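Local coordinates for germination protein YpeB (Bacillus megaterium QM B1551, PDB 5BOI) that takes part in the germination of Bacillus spores, probably as an inhibitory protein, and is represented here by its C-terminal PepSY-containing domain, at residues R159-P164 and L188-N193; K174-S179 and I215-D220; V199-F204 and F223-E228. All coordinates share one frame; numbering follows the deposited sequence.

Contact 1: residues R159-P164 and L188-N193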
loop_
_atom_site.group_PDB
_atom_site.type_symbol
_atom_site.label_atom_id
_atom_site.label_comp_id
_atom_site.label_asym_id
_atom_site.label_seq_id
_atom_site.Cartn_x
_atom_site.Cartn_y
_atom_site.Cartn_z
ATOM N N ARG A 159 4.972 9.875 9.894
ATOM C CA ARG A 159 5.470 10.969 10.707
ATOM C C ARG A 159 6.658 11.592 9.991
ATOM O O ARG A 159 7.336 10.923 9.210
ATOM C CB ARG A 159 5.879 10.480 12.095
ATOM C CG ARG A 159 7.156 9.660 12.091
ATOM C CD ARG A 159 7.538 9.199 13.483
ATOM N NE ARG A 159 8.947 8.822 13.546
ATOM C CZ ARG A 159 9.408 7.610 13.261
ATOM N NH1 ARG A 159 10.709 7.357 13.344
ATOM N NH2 ARG A 159 8.570 6.650 12.894
ATOM N N THR A 160 6.907 12.871 10.240
ATOM C CA THR A 160 8.110 13.489 9.710
ATOM C C THR A 160 9.316 12.928 10.469
ATOM O O THR A 160 9.417 13.017 11.696
ATOM C CB THR A 160 8.057 15.038 9.783
ATOM O OG1 THR A 160 9.279 15.588 9.276
ATOM C CG2 THR A 160 7.809 15.533 11.206
ATOM N N ARG A 161 10.205 12.295 9.716
ATOM C CA ARG A 161 11.396 11.687 10.276
ATOM C C ARG A 161 12.598 12.507 9.826
ATOM O O ARG A 161 12.580 13.090 8.739
ATOM C CB ARG A 161 11.541 10.237 9.800
ATOM C CG ARG A 161 10.337 9.324 10.058
ATOM C CD ARG A 161 10.343 8.137 9.090
ATOM N NE ARG A 161 9.498 7.022 9.531
ATOM C CZ ARG A 161 8.208 6.893 9.236
ATOM N NH1 ARG A 161 7.524 5.841 9.677
ATOM N NH2 ARG A 161 7.598 7.816 8.496
ATOM N N ASP A 162 13.647 12.566 10.639
ATOM C CA ASP A 162 14.901 13.111 10.125
ATOM C C ASP A 162 15.840 11.927 9.967
ATOM O O ASP A 162 16.361 11.397 10.939
ATOM C CB ASP A 162 15.506 14.193 11.028
ATOM C CG ASP A 162 16.938 14.545 10.635
ATOM O OD1 ASP A 162 17.137 15.103 9.529
ATOM O OD2 ASP A 162 17.865 14.319 11.439
ATOM N N ILE A 163 16.041 11.520 8.721
ATOM C CA ILE A 163 16.766 10.305 8.386
ATOM C C ILE A 163 18.275 10.506 8.468
ATOM O O ILE A 163 18.804 11.473 7.910
ATOM C CB ILE A 163 16.344 9.823 6.983
ATOM C CG1 ILE A 163 14.838 9.543 6.995
ATOM C CG2 ILE A 163 17.153 8.615 6.531
ATOM C CD1 ILE A 163 14.242 9.337 5.649
ATOM N N PRO A 164 18.973 9.600 9.186
ATOM C CA PRO A 164 20.414 9.736 9.426
ATOM C C PRO A 164 21.231 9.464 8.171
ATOM O O PRO A 164 20.729 8.874 7.209
ATOM C CB PRO A 164 20.694 8.671 10.492
ATOM C CG PRO A 164 19.671 7.625 10.227
ATOM C CD PRO A 164 18.432 8.372 9.803
ATOM N N LEU A 188 18.052 3.801 -1.097
ATOM C CA LEU A 188 17.989 3.810 0.379
ATOM C C LEU A 188 16.569 3.533 0.864
ATOM O O LEU A 188 15.590 3.870 0.192
ATOM C CB LEU A 188 18.450 5.147 0.946
ATOM C CG LEU A 188 19.949 5.382 1.050
ATOM C CD1 LEU A 188 20.189 6.854 1.328
ATOM C CD2 LEU A 188 20.547 4.549 2.201
ATOM N N ALA A 189 16.443 2.903 2.027
ATOM C CA ALA A 189 15.119 2.514 2.513
ATOM C C ALA A 189 15.117 2.433 4.034
ATOM O O ALA A 189 16.161 2.189 4.652
ATOM C CB ALA A 189 14.692 1.187 1.899
ATOM N N ILE A 190 13.956 2.693 4.626
ATOM C CA ILE A 190 13.731 2.489 6.048
ATOM C C ILE A 190 12.812 1.282 6.218
ATOM O O ILE A 190 11.750 1.221 5.607
ATOM C CB ILE A 190 13.087 3.706 6.715
ATOM C CG1 ILE A 190 14.088 4.862 6.781
ATOM C CG2 ILE A 190 12.575 3.344 8.110
ATOM C CD1 ILE A 190 13.502 6.122 7.342
ATOM N N ILE A 191 13.240 0.314 7.024
ATOM C CA ILE A 191 12.379 -0.803 7.374
ATOM C C ILE A 191 12.498 -0.990 8.873
ATOM O O ILE A 191 13.340 -0.345 9.534
ATOM C CB ILE A 191 12.778 -2.128 6.668
ATOM C CG1 ILE A 191 14.174 -2.579 7.125
ATOM C CG2 ILE A 191 12.674 -2.017 5.149
ATOM C CD1 ILE A 191 14.565 -3.980 6.662
ATOM N N THR A 192 11.682 -1.884 9.423
ATOM C CA THR A 192 11.967 -2.360 10.772
ATOM C C THR A 192 12.982 -3.490 10.704
ATOM O O THR A 192 13.075 -4.191 9.699
ATOM C CB THR A 192 10.716 -2.846 11.484
ATOM O OG1 THR A 192 10.129 -3.902 10.716
ATOM C CG2 THR A 192 9.712 -1.688 11.630
ATOM N N ASN A 193 13.773 -3.649 11.762
ATOM C CA ASN A 193 14.592 -4.845 11.898
ATOM C C ASN A 193 13.694 -5.924 12.476
ATOM O O ASN A 193 12.496 -5.698 12.629
ATOM C CB ASN A 193 15.809 -4.581 12.787
ATOM C CG ASN A 193 15.428 -4.001 14.137
ATOM O OD1 ASN A 193 14.271 -4.092 14.577
ATOM N ND2 ASN A 193 16.394 -3.355 14.785
#
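Two side chains of the loop 159-164, Arg-161 and Ile-163, converge on the CD1 methyl of Ile-190 in strand 182-192. Ahead of them the poorly ordered, extended Arg-159 runs beside Arg-161: its CG sits 4.0 Å above the plane of the Arg-161 guanidinium, over the centre of the group. Arg-161 itself offers Ile-190 its aliphatic part, CD lying 4.1 Å from Ile-190 CD1. The extended run from CG to NE carries the guanidinium past the isoleucine, to salt bridges with Asp-133 and Glu-198. Ile-163 then brings CG1 to 3.7 Å from Ile-190 CD1, and its CD1 reaches the same methyl, the two chains crossing at a slant. Ile-190 can enter between the two loop residues because its CG1-CD1 arm is stretched out (chi2 176°), which thrusts the terminal methyl away from the strand. Ile-130 touches all three residues, and Leu-200 adds to the apolar surroundings of Ile-163. No hydrogen bond joins the loop to the strand. The loop is therefore laid against the sheet by dispersion contacts around a single methyl group, while the charge of Arg-161 is met by carboxylates beyond this apolar patch.

Contact 2: residues K174-S179 and I215-D220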
loop_
_atom_site.group_PDB
_atom_site.type_symbol
_atom_site.label_atom_id
_atom_site.label_comp_id
_atom_site.label_asym_id
_atom_site.label_seq_id
_atom_site.Cartn_x
_atom_site.Cartn_y
_atom_site.Cartn_z
ATOM N N LYS A 174 27.198 -2.889 -1.212
ATOM C CA LYS A 174 27.064 -3.847 -2.304
ATOM C C LYS A 174 28.041 -5.007 -2.169
ATOM O O LYS A 174 27.740 -6.117 -2.600
ATOM C CB LYS A 174 27.252 -3.129 -3.652
ATOM C CG LYS A 174 26.964 -3.968 -4.900
ATOM C CD LYS A 174 26.862 -3.084 -6.151
ATOM C CE LYS A 174 26.963 -3.889 -7.445
ATOM N NZ LYS A 174 26.439 -3.134 -8.631
ATOM N N THR A 175 29.202 -4.774 -1.558
ATOM C CA THR A 175 30.152 -5.872 -1.387
ATOM C C THR A 175 29.670 -6.833 -0.306
ATOM O O THR A 175 30.171 -7.954 -0.183
ATOM C CB THR A 175 31.556 -5.370 -1.019
ATOM O OG1 THR A 175 31.525 -4.772 0.282
ATOM C CG2 THR A 175 32.041 -4.348 -2.035
ATOM N N LYS A 176 28.684 -6.393 0.467
ATOM C CA LYS A 176 28.146 -7.200 1.553
ATOM C C LYS A 176 27.174 -8.246 1.027
ATOM O O LYS A 176 26.843 -9.200 1.727
ATOM C CB LYS A 176 27.469 -6.298 2.588
ATOM C CG LYS A 176 28.399 -5.221 3.151
ATOM C CD LYS A 176 29.762 -5.796 3.520
ATOM C CE LYS A 176 30.520 -4.889 4.479
ATOM N NZ LYS A 176 31.985 -5.158 4.472
ATOM N N LEU A 177 26.728 -8.070 -0.215
ATOM C CA LEU A 177 25.847 -9.034 -0.863
ATOM C C LEU A 177 26.547 -10.358 -1.082
ATOM O O LEU A 177 27.771 -10.445 -1.011
ATOM C CB LEU A 177 25.347 -8.509 -2.207
ATOM C CG LEU A 177 24.391 -7.331 -2.092
ATOM C CD1 LEU A 177 24.024 -6.797 -3.470
ATOM C CD2 LEU A 177 23.150 -7.726 -1.301
ATOM N N ASN A 178 25.761 -11.392 -1.356
ATOM C CA ASN A 178 26.334 -12.677 -1.708
ATOM C C ASN A 178 26.832 -12.627 -3.144
ATOM O O ASN A 178 26.289 -11.898 -3.975
ATOM C CB ASN A 178 25.318 -13.804 -1.507
ATOM C CG ASN A 178 25.157 -14.188 -0.044
ATOM O OD1 ASN A 178 25.985 -13.832 0.794
ATOM N ND2 ASN A 178 24.093 -14.924 0.267
ATOM N N SER A 179 27.874 -13.397 -3.425
ATOM C CA SER A 179 28.573 -13.338 -4.703
ATOM C C SER A 179 27.671 -13.652 -5.897
ATOM O O SER A 179 27.927 -13.211 -7.015
ATOM C CB SER A 179 29.759 -14.304 -4.679
ATOM O OG SER A 179 30.469 -14.210 -3.457
ATOM N N ILE A 215 16.941 -7.453 -1.210
ATOM C CA ILE A 215 17.856 -7.621 -0.078
ATOM C C ILE A 215 18.140 -6.286 0.585
ATOM O O ILE A 215 18.521 -5.311 -0.091
ATOM C CB ILE A 215 19.170 -8.273 -0.519
ATOM C CG1 ILE A 215 18.906 -9.693 -1.022
ATOM C CG2 ILE A 215 20.182 -8.349 0.687
ATOM C CD1 ILE A 215 19.885 -10.157 -2.091
ATOM N N PHE A 216 17.969 -6.235 1.907
ATOM C CA PHE A 216 18.257 -5.017 2.660
ATOM C C PHE A 216 19.560 -5.154 3.450
ATOM O O PHE A 216 19.698 -6.106 4.243
ATOM C CB PHE A 216 17.116 -4.697 3.623
ATOM C CG PHE A 216 15.804 -4.373 2.939
ATOM C CD1 PHE A 216 14.929 -5.382 2.564
ATOM C CD2 PHE A 216 15.449 -3.049 2.693
ATOM C CE1 PHE A 216 13.706 -5.077 1.948
ATOM C CE2 PHE A 216 14.235 -2.739 2.083
ATOM C CZ PHE A 216 13.372 -3.755 1.714
ATOM N N ILE A 217 20.484 -4.214 3.244
ATOM C CA ILE A 217 21.776 -4.200 3.956
ATOM C C ILE A 217 21.821 -2.983 4.892
ATOM O O ILE A 217 21.623 -1.848 4.452
ATOM C CB ILE A 217 22.966 -4.142 2.973
ATOM C CG1 ILE A 217 23.021 -5.380 2.075
ATOM C CG2 ILE A 217 24.320 -3.954 3.701
ATOM C CD1 ILE A 217 23.092 -6.692 2.809
ATOM N N ASN A 218 22.044 -3.222 6.184
ATOM C CA ASN A 218 22.087 -2.144 7.174
ATOM C C ASN A 218 23.103 -1.059 6.759
ATOM O O ASN A 218 24.247 -1.378 6.438
ATOM C CB ASN A 218 22.445 -2.713 8.566
ATOM C CG ASN A 218 22.318 -1.665 9.673
ATOM O OD1 ASN A 218 23.069 -0.688 9.718
ATOM N ND2 ASN A 218 21.357 -1.867 10.566
ATOM N N ALA A 219 22.684 0.209 6.736
ATOM C CA ALA A 219 23.535 1.302 6.204
ATOM C C ALA A 219 24.606 1.762 7.194
ATOM O O ALA A 219 25.415 2.633 6.854
ATOM C CB ALA A 219 22.680 2.493 5.795
ATOM N N ASP A 220 24.589 1.206 8.410
ATOM C CA ASP A 220 25.630 1.510 9.416
ATOM C C ASP A 220 26.607 0.361 9.585
ATOM O O ASP A 220 27.805 0.585 9.722
ATOM C CB ASP A 220 24.993 1.853 10.772
ATOM C CG ASP A 220 24.260 3.204 10.755
ATOM O OD1 ASP A 220 24.413 3.961 9.770
ATOM O OD2 ASP A 220 23.529 3.507 11.725
#
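Lys-176 and Ile-217 mark the closest backbone approach, their CA atoms 7.4 Å apart, where the chain coming off helix 170-175 passes over strand 211-218. Leu-177 N still bonds to Lys-174 O at 3.2 Å, but the psi of 164° at Leu-177 turns the following chain into an extended course. At the far end of the other segment the strand gives way to an Asx turn, in which Asn-218 OD1 accepts from Asp-220 N at 2.8 Å.

The side-chain contact is wholly apolar and centres on Leu-177 CD2. This methyl sits against the CG2 methyl of Ile-215 at 3.6 Å, with CB and CD1 of the same isoleucine a little farther off. The same methyl also meets CG1 of Ile-217 at 4.1 Å. Leucine CG stands beside its own backbone N (chi1 -69°); with CD1 anti to CA (chi2 176°), the other methyl, CD2, is the one turned to the strand. Lys-176 contributes only the root of its chain: CB touches Ile-217 CG2 at 4.1 Å, whereas the bend at chi2 takes the amine away from the strand. Phe-204 and Val-183, from two further strands, also touch Leu-177. A short helix seated on one face of an antiparallel four-stranded meander, with leucine and isoleucine side chains between, is the arrangement expected of a PepSY domain.

Contact 3: residues V199-F204 and F223-E228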
loop_
_atom_site.group_PDB
_atom_site.type_symbol
_atom_site.label_atom_id
_atom_site.label_comp_id
_atom_site.label_asym_id
_atom_site.label_seq_id
_atom_site.Cartn_x
_atom_site.Cartn_y
_atom_site.Cartn_z
ATOM N N VAL A 199 15.220 1.149 10.930
ATOM C CA VAL A 199 16.628 1.083 10.578
ATOM C C VAL A 199 16.843 1.548 9.140
ATOM O O VAL A 199 16.062 1.190 8.262
ATOM C CB VAL A 199 17.154 -0.362 10.748
ATOM C CG1 VAL A 199 18.477 -0.542 10.041
ATOM C CG2 VAL A 199 17.310 -0.685 12.246
ATOM N N LEU A 200 17.873 2.359 8.904
ATOM C CA LEU A 200 18.196 2.781 7.537
ATOM C C LEU A 200 19.020 1.707 6.835
ATOM O O LEU A 200 20.017 1.235 7.388
ATOM C CB LEU A 200 18.968 4.109 7.537
ATOM C CG LEU A 200 19.292 4.731 6.175
ATOM C CD1 LEU A 200 18.033 5.207 5.439
ATOM C CD2 LEU A 200 20.294 5.895 6.322
ATOM N N CYS A 201 18.615 1.344 5.617
ATOM C CA CYS A 201 19.276 0.294 4.831
ATOM C C CYS A 201 19.520 0.683 3.384
ATOM O O CYS A 201 18.787 1.488 2.821
ATOM C CB CYS A 201 18.437 -0.992 4.804
ATOM S SG CYS A 201 18.052 -1.731 6.389
ATOM N N TYR A 202 20.515 0.073 2.752
ATOM C CA TYR A 202 20.556 0.077 1.286
ATOM C C TYR A 202 19.710 -1.100 0.829
ATOM O O TYR A 202 19.924 -2.224 1.298
ATOM C CB TYR A 202 21.975 -0.091 0.765
ATOM C CG TYR A 202 22.849 1.105 1.046
ATOM C CD1 TYR A 202 22.803 2.202 0.217
ATOM C CD2 TYR A 202 23.710 1.126 2.144
ATOM C CE1 TYR A 202 23.589 3.328 0.471
ATOM C CE2 TYR A 202 24.529 2.229 2.409
ATOM C CZ TYR A 202 24.452 3.341 1.562
ATOM O OH TYR A 202 25.237 4.465 1.796
ATOM N N GLU A 203 18.764 -0.839 -0.064
ATOM C CA GLU A 203 17.901 -1.875 -0.611
ATOM C C GLU A 203 18.406 -2.251 -1.997
ATOM O O GLU A 203 18.617 -1.380 -2.834
ATOM C CB GLU A 203 16.454 -1.380 -0.691
ATOM C CG GLU A 203 15.524 -2.330 -1.422
ATOM C CD GLU A 203 14.413 -1.591 -2.131
ATOM O OE1 GLU A 203 13.824 -0.679 -1.509
ATOM O OE2 GLU A 203 14.132 -1.918 -3.304
ATOM N N PHE A 204 18.604 -3.540 -2.239
ATOM C CA PHE A 204 19.037 -4.025 -3.538
ATOM C C PHE A 204 17.968 -4.923 -4.146
ATOM O O PHE A 204 17.457 -5.835 -3.481
ATOM C CB PHE A 204 20.358 -4.805 -3.410
ATOM C CG PHE A 204 21.536 -3.962 -2.946
ATOM C CD1 PHE A 204 22.297 -3.255 -3.870
ATOM C CD2 PHE A 204 21.867 -3.877 -1.594
ATOM C CE1 PHE A 204 23.386 -2.469 -3.464
ATOM C CE2 PHE A 204 22.939 -3.124 -1.170
ATOM C CZ PHE A 204 23.712 -2.403 -2.109
ATOM N N PHE A 223 25.391 -5.311 7.712
ATOM C CA PHE A 223 24.832 -6.637 7.943
ATOM C C PHE A 223 23.464 -6.749 7.247
ATOM O O PHE A 223 22.757 -5.757 7.095
ATOM C CB PHE A 223 24.653 -6.944 9.436
ATOM C CG PHE A 223 25.935 -6.832 10.249
ATOM C CD1 PHE A 223 27.163 -7.131 9.678
ATOM C CD2 PHE A 223 25.893 -6.452 11.590
ATOM C CE1 PHE A 223 28.353 -7.029 10.438
ATOM C CE2 PHE A 223 27.092 -6.347 12.360
ATOM C CZ PHE A 223 28.305 -6.643 11.767
ATOM N N GLU A 224 23.059 -7.967 6.906
ATOM C CA GLU A 224 21.704 -8.123 6.374
ATOM C C GLU A 224 20.621 -7.773 7.394
ATOM O O GLU A 224 20.747 -8.073 8.573
ATOM C CB GLU A 224 21.487 -9.544 5.883
ATOM C CG GLU A 224 22.323 -9.883 4.697
ATOM C CD GLU A 224 22.388 -11.368 4.481
ATOM O OE1 GLU A 224 23.046 -12.053 5.295
ATOM O OE2 GLU A 224 21.777 -11.845 3.513
ATOM N N GLU A 225 19.528 -7.182 6.931
ATOM C CA GLU A 225 18.370 -6.947 7.798
ATOM C C GLU A 225 17.118 -7.664 7.321
ATOM O O GLU A 225 16.191 -7.907 8.093
ATOM C CB GLU A 225 18.098 -5.451 7.877
ATOM C CG GLU A 225 19.208 -4.686 8.629
ATOM C CD GLU A 225 19.166 -4.814 10.144
ATOM O OE1 GLU A 225 18.304 -5.547 10.707
ATOM O OE2 GLU A 225 20.006 -4.136 10.783
ATOM N N LYS A 226 17.077 -7.959 6.031
ATOM C CA LYS A 226 15.913 -8.639 5.443
ATOM C C LYS A 226 16.276 -9.138 4.069
ATOM O O LYS A 226 16.956 -8.436 3.281
ATOM C CB LYS A 226 14.692 -7.705 5.346
ATOM C CG LYS A 226 13.461 -8.327 4.601
ATOM C CD LYS A 226 12.264 -7.385 4.610
ATOM C CE LYS A 226 11.002 -8.076 4.042
ATOM N NZ LYS A 226 9.836 -7.171 4.225
ATOM N N VAL A 227 15.841 -10.361 3.798
ATOM C CA VAL A 227 15.951 -10.954 2.478
ATOM C C VAL A 227 14.597 -11.513 2.051
ATOM O O VAL A 227 13.966 -12.329 2.752
ATOM C CB VAL A 227 17.008 -12.075 2.439
ATOM C CG1 VAL A 227 16.981 -12.755 1.049
ATOM C CG2 VAL A 227 18.392 -11.503 2.778
ATOM N N GLU A 228 14.151 -11.120 0.868
ATOM C CA GLU A 228 12.799 -11.454 0.462
ATOM C C GLU A 228 12.709 -11.900 -1.007
ATOM O O GLU A 228 13.106 -11.166 -1.926
ATOM C CB GLU A 228 11.928 -10.226 0.707
ATOM C CG GLU A 228 10.551 -10.363 0.226
ATOM C CD GLU A 228 9.913 -9.026 -0.048
ATOM O OE1 GLU A 228 10.553 -7.948 0.122
ATOM O OE2 GLU A 228 8.753 -9.093 -0.464
#
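The carboxylate of Glu-225 has the CG1 methyl of Val-199 over one face, displaced outward past OE2. The nearest pair there is Val-199 CG1 and Glu-225 OE2, 4.0 Å apart, with the two side chains crossing nearly at right angles. OE2 is also the atom that accepts a hydrogen bond from Asn-218 ND2, which gives this oxygen a polar partner as well as an apolar neighbour. The plane of the carboxylate runs through CB as well (chi3 3°), and the bend at chi2 folds it back over the sheet towards Val-199.

Farther down the chain, Cys-201 meets the aliphatic stem of the glutamate: its SG lies 3.9 Å from Glu-225 CG and almost as near CB. Strands 198-208 and 224-230 are not neighbours; both pair antiparallel with strand 211-218 between them, as in the meander of a PepSY domain. Their closest CA atoms, those of Cys-201 and Glu-225, are accordingly 7.9 Å apart, and the contact bridges the middle strand on the sheet face that also bears Phe-216. The helical psi of Glu-225 (-24°), with Glu-225 and Lys-226 both bonded to Phe-216 through the backbone, is consistent with a classic beta bulge. Successive residues of the bulge then face the same way: Glu-225 towards Cys-201 and Val-199, and Lys-226 over Phe-216.

How the contacts relate
Contacts 2 and 3 lie wholly within the range of the C-terminal PepSY family, their centres about 7 Å apart, whereas contact 1 is centred about 17 Å from contact 2 and 12 Å from contact 3 and ties the preceding loop to the same strands. Along the chain, contact 1 closes before contact 3 opens, while the segments of contact 2 alternate with those of the others. Strands 182-192, 198-208, 211-218 and 224-230 join edge to edge in that order: Ala-189 O and Cys-201 N probably hydrogen-bond at 2.8 Å. Ile-215 and Ile-217 point to the helix and Phe-216 between them to the Cys-201/Glu-225 side, so contacts 2 and 3 occupy opposite faces of one sheet.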